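Local structure of aminoacyl-tRNA synthetase-interacting multifunctional protein p43 (Plasmodium vivax, 6IPA) at residues F167-Q170 and P171-V175; R141-C144 and E145-V149. The protein probably binds tRNA through its C-terminal EMAP II-like domain, part of which belongs to the OB-fold group of tRNA-binding domains. One frame throughout, in Å; residues are numbered along the deposited sequence.

Contact 1. Residues F167-Q170 and P171-V175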
loop_
_atom_site.group_PDB
_atom_site.type_symbol
_atom_site.label_atom_id
_atom_site.label_comp_id
_atom_site.label_asym_id
_atom_site.label_seq_id
_atom_site.Cartn_x
_atom_site.Cartn_y
_atom_site.Cartn_z
ATOM N N PHE A 167 2.439 -12.030 -2.889
ATOM C CA PHE A 167 1.319 -12.767 -3.486
ATOM C C PHE A 167 1.013 -14.066 -2.748
ATOM O O PHE A 167 -0.088 -14.626 -2.906
ATOM C CB PHE A 167 1.566 -13.092 -4.965
ATOM C CG PHE A 167 1.880 -11.899 -5.792
ATOM C CD1 PHE A 167 0.865 -11.124 -6.318
ATOM C CD2 PHE A 167 3.193 -11.506 -5.990
ATOM C CE1 PHE A 167 1.153 -9.980 -7.054
ATOM C CE2 PHE A 167 3.489 -10.374 -6.745
ATOM C CZ PHE A 167 2.466 -9.609 -7.275
ATOM N N HIS A 168 1.973 -14.540 -1.956
ATOM C CA HIS A 168 1.775 -15.731 -1.143
ATOM C C HIS A 168 1.136 -15.336 0.169
ATOM O O HIS A 168 0.361 -16.077 0.770
ATOM C CB HIS A 168 3.123 -16.410 -0.873
ATOM C CG HIS A 168 3.656 -17.205 -2.028
ATOM N ND1 HIS A 168 3.397 -18.557 -2.186
ATOM C CD2 HIS A 168 4.454 -16.852 -3.064
ATOM C CE1 HIS A 168 4.014 -19.000 -3.270
ATOM N NE2 HIS A 168 4.662 -17.985 -3.823
ATOM N N ILE A 169 1.504 -14.147 0.617
ATOM C CA ILE A 169 0.994 -13.577 1.843
ATOM C C ILE A 169 -0.435 -13.027 1.647
ATOM O O ILE A 169 -1.295 -13.156 2.544
ATOM C CB ILE A 169 1.916 -12.415 2.260
ATOM C CG1 ILE A 169 3.324 -12.951 2.628
ATOM C CG2 ILE A 169 1.296 -11.638 3.395
ATOM C CD1 ILE A 169 4.458 -11.924 2.642
ATOM N N GLN A 170 -0.661 -12.429 0.467
ATOM C CA GLN A 170 -1.878 -11.703 0.134
ATOM C C GLN A 170 -3.161 -12.376 0.592
ATOM O O GLN A 170 -3.965 -11.735 1.263
ATOM C CB GLN A 170 -1.921 -11.403 -1.373
ATOM C CG GLN A 170 -3.138 -10.629 -1.822
ATOM C CD GLN A 170 -2.958 -9.970 -3.171
ATOM O OE1 GLN A 170 -2.388 -10.551 -4.101
ATOM N NE2 GLN A 170 -3.453 -8.740 -3.288
ATOM N N PRO A 171 -3.330 -13.683 0.334
ATOM C CA PRO A 171 -4.608 -14.330 0.745
ATOM C C PRO A 171 -4.927 -14.257 2.223
ATOM O O PRO A 171 -6.047 -14.473 2.612
ATOM C CB PRO A 171 -4.419 -15.790 0.330
ATOM C CG PRO A 171 -3.296 -15.767 -0.665
ATOM C CD PRO A 171 -2.377 -14.672 -0.195
ATOM N N HIS A 172 -3.936 -13.966 3.052
ATOM C CA HIS A 172 -4.138 -13.839 4.464
ATOM C C HIS A 172 -4.232 -12.393 4.885
ATOM O O HIS A 172 -4.385 -12.125 6.064
ATOM C CB HIS A 172 -2.946 -14.482 5.180
ATOM C CG HIS A 172 -2.695 -15.903 4.789
ATOM N ND1 HIS A 172 -3.590 -16.920 5.060
ATOM C CD2 HIS A 172 -1.648 -16.481 4.154
ATOM C CE1 HIS A 172 -3.111 -18.060 4.596
ATOM N NE2 HIS A 172 -1.939 -17.821 4.032
ATOM N N LEU A 173 -4.128 -11.457 3.928
ATOM C CA LEU A 173 -4.333 -10.007 4.202
ATOM C C LEU A 173 -5.808 -9.509 4.058
ATOM O O LEU A 173 -6.314 -9.305 2.927
ATOM C CB LEU A 173 -3.418 -9.169 3.284
ATOM C CG LEU A 173 -1.901 -9.341 3.415
ATOM C CD1 LEU A 173 -1.210 -8.408 2.458
ATOM C CD2 LEU A 173 -1.397 -9.060 4.795
ATOM N N LEU A 174 -6.454 -9.243 5.203
ATOM C CA LEU A 174 -7.887 -8.944 5.257
ATOM C C LEU A 174 -8.183 -7.719 6.107
ATOM O O LEU A 174 -7.417 -7.373 7.028
ATOM C CB LEU A 174 -8.682 -10.131 5.859
ATOM C CG LEU A 174 -8.568 -11.495 5.143
ATOM C CD1 LEU A 174 -9.346 -12.542 5.921
ATOM C CD2 LEU A 174 -9.056 -11.443 3.686
ATOM N N VAL A 175 -9.302 -7.056 5.814
ATOM C CA VAL A 175 -9.843 -6.122 6.797
ATOM C C VAL A 175 -10.938 -6.865 7.525
ATOM O O VAL A 175 -11.815 -7.438 6.877
ATOM C CB VAL A 175 -10.347 -4.778 6.185
ATOM C CG1 VAL A 175 -9.253 -4.134 5.355
ATOM C CG2 VAL A 175 -11.552 -4.984 5.317
#
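I169 and L173 meet side chain to side chain where a helix unwinds into a strand, a compact example of how a chain changes secondary structure through a short 3-10 segment. The short helix passes into 3-10 geometry that takes in Q170, P171 and H172, and strand 173-176 of the EMAP II-like domain follows at once. The apolar touch is made by branches: CG2 of I169 lies 3.9 Å from CG of L173, the two side chains crossing at a slant. The I169 methyl CG2 faces L173 because chi1 (-66°) puts CG1 beside the backbone N and CG2 across from it; the CB of L173 is directed back toward the helix. Two backbone bonds, each spanning three residues, hold the bend. H172 N donates to I169 O at 2.8 Å, and L173 N to Q170 O at 2.7 Å. P171 brings no N-H to the turn, and its ring packs on the preceding turn, CD lying 3.2 Å from H168 O. Further out, Y182 of strand 179-182 touches both I169 and L173, and I203 of strand 201-203 also packs on L173. The backbones of H172 and K183 are hydrogen-bonded, tying the bend to the chain just past strand 179-182. Outside the apolar cluster, H168 NE2 is bonded to E162 O, while the extended side chain of Q170 reaches toward the C-terminal strand, where NE2 is hydrogen-bonded to I203 O.

Contact 2. Residues R141-C144 and E145-V149; sequences RIIC and ENMDV
M147 folds its thioether back over I143 and C144, illustrating how a tight turn can be packed by a side chain from its own far end. The reversal is a type II beta turn from C144 to M147, with N146 in the left-handed backbone conformation its third position demands (phi 65°), and it follows the short strand 143-144, whose pairing is slight. The close packing is on the sulfur side: M147 CE comes 3.6 Å from C144 SG, and M147 SD lies 4.0 Å from CB of I143. The M147 side chain runs out extended, CG anti to N (chi1 177°), and bends only at the last torsion (chi3 -63°), which turns the methyl toward the cysteine. M147 CB also rests 3.5 Å from C144 O. I43 touches both M147 and C144, and A185 of strand 185-189 packs on C144. The opposite character prevails toward R141 and V149. There the guanidinium approaches loosely, R141 NH1 4.0 Å from V149 O and NH2 4.4 Å from M147 SD. Its firm partners lie elsewhere: NH1 bonds to K151 O and NH2 to L46 O. N146, at the tip of the turn, is exposed, and OE1 of E145 is hydrogen-bonded to K186 N. Sulfur and hydrocarbon thus line the inside of the bend, whereas its charged groups find their hydrogen bonds with backbone atoms beyond it.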
loop_
_atom_site.group_PDB
_atom_site.type_symbol
_atom_site.label_atom_id
_atom_site.label_comp_id
_atom_site.label_asym_id
_atom_site.label_seq_id
_atom_site.Cartn_x
_atom_site.Cartn_y
_atom_site.Cartn_z
ATOM N N ARG A 141 7.452 2.400 9.217
ATOM C CA ARG A 141 7.178 1.016 8.799
ATOM C C ARG A 141 5.954 0.562 9.590
ATOM O O ARG A 141 5.902 0.770 10.800
ATOM C CB ARG A 141 8.435 0.138 9.046
ATOM C CG ARG A 141 8.533 -1.089 8.154
ATOM C CD ARG A 141 9.310 -2.223 8.770
ATOM N NE ARG A 141 8.871 -3.512 8.235
ATOM C CZ ARG A 141 9.490 -4.678 8.442
ATOM N NH1 ARG A 141 10.598 -4.719 9.199
ATOM N NH2 ARG A 141 9.005 -5.795 7.880
ATOM N N ILE A 142 4.948 0.035 8.882
ATOM C CA ILE A 142 3.726 -0.476 9.488
ATOM C C ILE A 142 3.922 -1.975 9.723
ATOM O O ILE A 142 4.291 -2.732 8.791
ATOM C CB ILE A 142 2.541 -0.291 8.528
ATOM C CG1 ILE A 142 2.338 1.209 8.132
ATOM C CG2 ILE A 142 1.281 -0.944 9.072
ATOM C CD1 ILE A 142 2.218 2.178 9.297
ATOM N N ILE A 143 3.694 -2.404 10.964
ATOM C CA ILE A 143 4.094 -3.731 11.441
ATOM C C ILE A 143 2.890 -4.405 12.064
ATOM O O ILE A 143 1.973 -3.720 12.459
ATOM C CB ILE A 143 5.211 -3.637 12.524
ATOM C CG1 ILE A 143 4.701 -2.982 13.819
ATOM C CG2 ILE A 143 6.420 -2.855 12.022
ATOM C CD1 ILE A 143 5.637 -3.148 15.016
ATOM N N CYS A 144 2.888 -5.724 12.180
ATOM C CA CYS A 144 1.825 -6.420 12.916
ATOM C C CYS A 144 2.057 -6.462 14.420
ATOM O O CYS A 144 3.107 -6.033 14.916
ATOM C CB CYS A 144 1.677 -7.851 12.401
ATOM S SG CYS A 144 1.329 -7.854 10.652
ATOM N N GLU A 145 1.127 -7.065 15.130
ATOM C CA GLU A 145 1.253 -7.238 16.557
ATOM C C GLU A 145 2.173 -8.435 16.749
ATOM O O GLU A 145 2.089 -9.419 16.046
ATOM C CB GLU A 145 -0.100 -7.447 17.252
ATOM C CG GLU A 145 -1.348 -7.324 16.400
ATOM C CD GLU A 145 -2.643 -7.138 17.180
ATOM O OE1 GLU A 145 -3.617 -7.841 16.925
ATOM O OE2 GLU A 145 -2.714 -6.282 18.046
ATOM N N ASN A 146 3.063 -8.315 17.710
ATOM C CA ASN A 146 4.068 -9.348 18.037
ATOM C C ASN A 146 5.089 -9.594 16.939
ATOM O O ASN A 146 5.588 -10.709 16.785
ATOM C CB ASN A 146 3.379 -10.665 18.419
ATOM C CG ASN A 146 2.275 -10.455 19.427
ATOM O OD1 ASN A 146 2.307 -9.489 20.214
ATOM N ND2 ASN A 146 1.281 -11.336 19.408
ATOM N N MET A 147 5.380 -8.559 16.163
ATOM C CA MET A 147 6.340 -8.683 15.087
ATOM C C MET A 147 7.611 -8.043 15.606
ATOM O O MET A 147 7.576 -7.105 16.405
ATOM C CB MET A 147 5.831 -8.014 13.802
ATOM C CG MET A 147 6.818 -8.039 12.638
ATOM S SD MET A 147 6.320 -7.226 11.089
ATOM C CE MET A 147 4.914 -8.251 10.662
ATOM N N ASP A 148 8.738 -8.559 15.153
ATOM C CA ASP A 148 9.996 -8.114 15.660
ATOM C C ASP A 148 10.432 -7.023 14.701
ATOM O O ASP A 148 10.584 -7.250 13.521
ATOM C CB ASP A 148 10.998 -9.291 15.767
ATOM C CG ASP A 148 12.367 -8.869 16.369
ATOM O OD1 ASP A 148 12.517 -7.689 16.794
ATOM O OD2 ASP A 148 13.296 -9.718 16.400
ATOM N N VAL A 149 10.602 -5.815 15.218
ATOM C CA VAL A 149 10.982 -4.708 14.366
ATOM C C VAL A 149 12.377 -4.901 13.720
ATOM O O VAL A 149 12.638 -4.347 12.652
ATOM C CB VAL A 149 10.750 -3.350 15.086
ATOM C CG1 VAL A 149 11.506 -3.246 16.399
ATOM C CG2 VAL A 149 11.028 -2.163 14.163
#

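Contacts 1 and 2 show two ways of turning a chain where strands of one sheet begin or end: a helix-to-strand bend held by backbone bonds, and a beta turn packed by a methionine. Contact 2 precedes contact 1 along the chain; a loop joins strand 143-144 to helix 165-169, whose last residues already belong to contact 1. Their centres are 16 Å apart and their nearest atoms about 7 Å, so they do not touch. The sheet connects them indirectly: strand 143-144 pairs with 185-189, which pairs with 179-182, the antiparallel neighbour of 173-176. Both contacts thus pack against this run of strands, contact 2 through A185 and contact 1 through Y182.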